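Bifunctional GH43-CE protein (Bacteroides eggerthii, PDB 6MLY) probably hydrolyses xylan-type substrates as a family 43 beta-xylosidase and also carries a fused carbohydrate esterase domain. Local coordinates at residues Y418-N426 / A470-Q478. Sequence-based numbering, arbitrary orientation.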
ATOM      1  N   TYR A 418      21.989   5.612  -3.640  1.00 82.34           N
ATOM      2  CA  TYR A 418      20.989   4.944  -4.473  1.00 80.84           C
ATOM      3  C   TYR A 418      19.588   5.182  -3.898  1.00 79.90           C
ATOM      4  O   TYR A 418      19.367   4.996  -2.705  1.00 79.79           O
ATOM      5  CB  TYR A 418      21.256   3.438  -4.544  1.00 80.95           C
ATOM      6  CG  TYR A 418      22.620   3.058  -5.057  1.00 83.06           C
ATOM      7  CD1 TYR A 418      23.697   2.939  -4.195  1.00 83.74           C
ATOM      8  CD2 TYR A 418      22.836   2.813  -6.405  1.00 83.33           C
ATOM      9  CE1 TYR A 418      24.956   2.590  -4.658  1.00 85.01           C
ATOM     10  CE2 TYR A 418      24.087   2.463  -6.886  1.00 84.27           C
ATOM     11  CZ  TYR A 418      25.151   2.352  -6.007  1.00 85.04           C
ATOM     12  OH  TYR A 418      26.389   2.008  -6.460  1.00 86.36           O
ATOM     13  N   ILE A 419      18.655   5.588  -4.766  1.00 78.18           N
ATOM     14  CA  ILE A 419      17.236   5.586  -4.453  1.00 77.50           C
ATOM     15  C   ILE A 419      16.774   4.125  -4.422  1.00 78.92           C
ATOM     16  O   ILE A 419      17.073   3.373  -5.338  1.00 82.05           O
ATOM     17  CB  ILE A 419      16.439   6.415  -5.478  1.00 76.73           C
ATOM     18  CG1 ILE A 419      16.860   7.887  -5.462  1.00 76.12           C
ATOM     19  CG2 ILE A 419      14.944   6.243  -5.246  1.00 76.10           C
ATOM     20  CD1 ILE A 419      16.210   8.724  -6.539  1.00 75.47           C
ATOM     21  N   VAL A 420      16.045   3.744  -3.367  1.00 78.83           N
ATOM     22  CA  VAL A 420      15.723   2.341  -3.085  1.00 78.73           C
ATOM     23  C   VAL A 420      14.284   2.245  -2.553  1.00 77.71           C
ATOM     24  O   VAL A 420      13.820   3.127  -1.837  1.00 77.38           O
ATOM     25  CB  VAL A 420      16.741   1.746  -2.088  1.00 79.28           C
ATOM     26  CG1 VAL A 420      16.283   0.412  -1.517  1.00 80.66           C
ATOM     27  CG2 VAL A 420      18.128   1.611  -2.700  1.00 79.09           C
ATOM     28  N   MET A 421      13.586   1.170  -2.947  1.00 77.17           N
ATOM     29  CA  MET A 421      12.375   0.703  -2.290  1.00 76.59           C
ATOM     30  C   MET A 421      12.677  -0.631  -1.605  1.00 76.71           C
ATOM     31  O   MET A 421      13.393  -1.463  -2.146  1.00 75.89           O
ATOM     32  CB  MET A 421      11.218   0.470  -3.267  1.00 78.05           C
ATOM     33  CG  MET A 421      10.210  -0.537  -2.719  1.00 79.89           C
ATOM     34  SD  MET A 421       8.705  -0.744  -3.687  1.00 83.48           S
ATOM     35  CE  MET A 421       7.582  -1.269  -2.388  1.00 83.77           C
ATOM     36  N   VAL A 422      12.071  -0.826  -0.431  1.00 76.29           N
ATOM     37  CA  VAL A 422      12.059  -2.096   0.271  1.00 77.39           C
ATOM     38  C   VAL A 422      10.593  -2.504   0.475  1.00 76.31           C
ATOM     39  O   VAL A 422       9.721  -1.644   0.658  1.00 76.93           O
ATOM     40  CB  VAL A 422      12.824  -1.996   1.606  1.00 78.29           C
ATOM     41  CG1 VAL A 422      12.726  -3.276   2.424  1.00 79.96           C
ATOM     42  CG2 VAL A 422      14.283  -1.613   1.397  1.00 78.15           C
ATOM     43  N   ASN A 423      10.334  -3.818   0.428  1.00 76.30           N
ATOM     44  CA  ASN A 423       9.025  -4.392   0.742  1.00 76.17           C
ATOM     45  C   ASN A 423       9.189  -5.397   1.889  1.00 76.98           C
ATOM     46  O   ASN A 423       9.732  -6.484   1.692  1.00 77.64           O
ATOM     47  CB  ASN A 423       8.376  -5.030  -0.488  1.00 76.56           C
ATOM     48  CG  ASN A 423       7.017  -5.632  -0.203  1.00 77.01           C
ATOM     49  OD1 ASN A 423       6.883  -6.479   0.676  1.00 77.47           O
ATOM     50  ND2 ASN A 423       6.009  -5.217  -0.954  1.00 76.89           N
ATOM     51  N   GLY A 424       8.685  -5.021   3.075  1.00 77.29           N
ATOM     52  CA  GLY A 424       8.814  -5.810   4.305  1.00 78.42           C
ATOM     53  C   GLY A 424       7.562  -6.609   4.648  1.00 79.58           C
ATOM     54  O   GLY A 424       7.362  -6.945   5.814  1.00 80.22           O
ATOM     55  N   GLU A 425       6.734  -6.925   3.641  1.00 80.33           N
ATOM     56  CA  GLU A 425       5.555  -7.789   3.804  1.00 81.37           C
ATOM     57  C   GLU A 425       5.960  -9.093   4.495  1.00 83.56           C
ATOM     58  O   GLU A 425       5.403  -9.448   5.532  1.00 84.61           O
ATOM     59  CB  GLU A 425       4.913  -8.131   2.458  1.00 82.14           C
ATOM     60  CG  GLU A 425       4.020  -7.035   1.915  1.00 82.07           C
ATOM     61  CD  GLU A 425       3.241  -7.431   0.673  1.00 83.24           C
ATOM     62  OE1 GLU A 425       2.667  -8.540   0.663  1.00 84.50           O
ATOM     63  OE2 GLU A 425       3.211  -6.627  -0.278  1.00 84.14           O
ATOM     64  N   ASN A 426       6.927  -9.793   3.890  1.00 84.02           N
ATOM     65  CA  ASN A 426       7.479 -11.046   4.411  1.00 84.64           C
ATOM     66  C   ASN A 426       8.490 -10.716   5.521  1.00 84.79           C
ATOM     67  O   ASN A 426       8.814  -9.542   5.745  1.00 80.44           O
ATOM     68  CB  ASN A 426       8.080 -11.896   3.284  1.00 85.06           C
ATOM     69  CG  ASN A 426       7.028 -12.563   2.420  1.00 84.44           C
ATOM     70  OD1 ASN A 426       6.484 -13.604   2.787  1.00 84.85           O
ATOM     71  ND2 ASN A 426       6.750 -11.985   1.264  1.00 83.76           N
ATOM     72  N   ALA A 470       7.757   6.019 -10.971  1.00 75.20           N
ATOM     73  CA  ALA A 470       7.359   4.851 -10.172  1.00 76.03           C
ATOM     74  C   ALA A 470       8.592   3.993  -9.857  1.00 76.99           C
ATOM     75  O   ALA A 470       9.531   3.944 -10.661  1.00 77.78           O
ATOM     76  CB  ALA A 470       6.310   4.057 -10.917  1.00 76.99           C
ATOM     77  N   ILE A 471       8.577   3.320  -8.698  1.00 75.99           N
ATOM     78  CA  ILE A 471       9.699   2.475  -8.280  1.00 76.76           C
ATOM     79  C   ILE A 471       9.213   1.354  -7.349  1.00 77.53           C
ATOM     80  O   ILE A 471       8.480   1.593  -6.373  1.00 78.55           O
ATOM     81  CB  ILE A 471      10.817   3.311  -7.623  1.00 76.85           C
ATOM     82  CG1 ILE A 471      11.934   2.417  -7.069  1.00 77.22           C
ATOM     83  CG2 ILE A 471      10.252   4.234  -6.553  1.00 77.25           C
ATOM     84  CD1 ILE A 471      13.230   3.145  -6.784  1.00 77.81           C
ATOM     85  N   GLY A 472       9.685   0.138  -7.650  1.00 77.37           N
ATOM     86  CA  GLY A 472       9.471  -1.057  -6.848  1.00 77.07           C
ATOM     87  C   GLY A 472       8.094  -1.662  -7.087  1.00 77.15           C
ATOM     88  O   GLY A 472       7.344  -1.219  -7.996  1.00 77.30           O
ATOM     89  N   ASN A 473       7.766  -2.675  -6.257  1.00 77.37           N
ATOM     90  CA  ASN A 473       6.482  -3.385  -6.336  1.00 77.42           C
ATOM     91  C   ASN A 473       5.421  -2.616  -5.532  1.00 77.57           C
ATOM     92  O   ASN A 473       5.682  -1.525  -4.998  1.00 77.94           O
ATOM     93  CB  ASN A 473       6.610  -4.848  -5.888  1.00 78.12           C
ATOM     94  CG  ASN A 473       7.056  -5.021  -4.451  1.00 78.03           C
ATOM     95  OD1 ASN A 473       7.106  -4.061  -3.687  1.00 77.96           O
ATOM     96  ND2 ASN A 473       7.392  -6.243  -4.070  1.00 77.92           N
ATOM     97  N   VAL A 474       4.211  -3.187  -5.497  1.00 78.65           N
ATOM     98  CA  VAL A 474       3.111  -2.726  -4.649  1.00 78.36           C
ATOM     99  C   VAL A 474       3.280  -3.351  -3.260  1.00 78.61           C
ATOM    100  O   VAL A 474       3.715  -4.498  -3.133  1.00 79.75           O
ATOM    101  CB  VAL A 474       1.739  -3.084  -5.259  1.00 79.08           C
ATOM    102  CG1 VAL A 474       1.452  -4.579  -5.213  1.00 80.06           C
ATOM    103  CG2 VAL A 474       0.605  -2.320  -4.600  1.00 79.31           C
ATOM    104  N   LEU A 475       2.923  -2.577  -2.227  1.00 78.63           N
ATOM    105  CA  LEU A 475       2.890  -3.051  -0.846  1.00 79.38           C
ATOM    106  C   LEU A 475       1.471  -3.524  -0.512  1.00 80.54           C
ATOM    107  O   LEU A 475       0.587  -2.696  -0.264  1.00 82.40           O
ATOM    108  CB  LEU A 475       3.322  -1.915   0.087  1.00 79.81           C
ATOM    109  CG  LEU A 475       3.302  -2.251   1.578  1.00 79.89           C
ATOM    110  CD1 LEU A 475       4.425  -3.218   1.919  1.00 81.34           C
ATOM    111  CD2 LEU A 475       3.394  -0.993   2.428  1.00 79.14           C
ATOM    112  N   LYS A 476       1.264  -4.847  -0.506  1.00 80.71           N
ATOM    113  CA  LYS A 476      -0.010  -5.437  -0.070  1.00 82.13           C
ATOM    114  C   LYS A 476      -0.140  -5.278   1.450  1.00 80.54           C
ATOM    115  O   LYS A 476       0.242  -6.169   2.210  1.00 80.22           O
ATOM    116  CB  LYS A 476      -0.119  -6.912  -0.476  1.00 84.37           C
ATOM    117  CG  LYS A 476      -0.263  -7.173  -1.970  1.00 85.73           C
ATOM    118  CD  LYS A 476      -1.346  -6.351  -2.637  1.00 87.66           C
ATOM    119  CE  LYS A 476      -1.695  -6.844  -4.028  1.00 89.05           C
ATOM    120  NZ  LYS A 476      -2.464  -8.111  -4.000  1.00 91.53           N
ATOM    121  N   MET A 477      -0.679  -4.127   1.867  1.00 79.23           N
ATOM    122  CA  MET A 477      -0.864  -3.787   3.271  1.00 78.56           C
ATOM    123  C   MET A 477      -1.757  -4.844   3.936  1.00 80.40           C
ATOM    124  O   MET A 477      -2.781  -5.227   3.372  1.00 83.21           O
ATOM    125  CB  MET A 477      -1.525  -2.409   3.412  1.00 77.79           C
ATOM    126  CG  MET A 477      -0.628  -1.252   3.009  1.00 76.60           C
ATOM    127  SD  MET A 477      -1.579   0.272   2.636  1.00 75.19           S
ATOM    128  CE  MET A 477      -0.433   1.491   3.341  1.00 74.00           C
ATOM    129  N   GLN A 478      -1.343  -5.324   5.117  1.00 80.92           N
ATOM    130  CA  GLN A 478      -2.187  -6.166   5.968  1.00 83.00           C
ATOM    131  C   GLN A 478      -2.224  -5.578   7.389  1.00 83.80           C
ATOM    132  O   GLN A 478      -1.193  -5.143   7.932  1.00 85.19           O
ATOM    133  CB  GLN A 478      -1.706  -7.621   5.984  1.00 84.77           C
ATOM    134  CG  GLN A 478      -2.745  -8.581   6.564  1.00 86.00           C
ATOM    135  CD  GLN A 478      -2.210  -9.936   6.967  1.00 86.49           C
ATOM    136  OE1 GLN A 478      -1.096 -10.328   6.622  1.00 87.13           O
ATOM    137  NE2 GLN A 478      -3.017 -10.673   7.713  1.00 85.92           N
TER
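E425 and N423 grip the chain at N473–K476 where the two sheets of the concanavalin A-like beta-sandwich face each other, strand 418-423 in one and the broken strand 469-476 in the other. The backbone N of K476 donates to E425 OE2 (2.6 Å), and ND2 of N423 reaches the same oxygen from the opposite face of the carboxylate, nearly straight at 171°. ND2 of N423 also donates to OD1 of N473 (3.2 Å), from above its carbonyl plane, the two amide planes standing 76° apart. CG of E425 lies against CD1 of L475 (3.8 Å). An alanine in place of E425 would probably leave the K476 N-H without its acceptor and take away one of the two acceptors of N423 ND2. Further along, with CG of M421 anti to the backbone N (chi1 156°), the extended chain carries SD across to CA of G472 (3.3 Å). CG2 of I419 meets CD1 of I471 (3.9 Å), while F459 and Y461 of strand 456-462 touch M421 and I419. An Asx turn ties N423 and E425 together, the backbone N of E425 donating to OD1 of N423 at 3.0 Å.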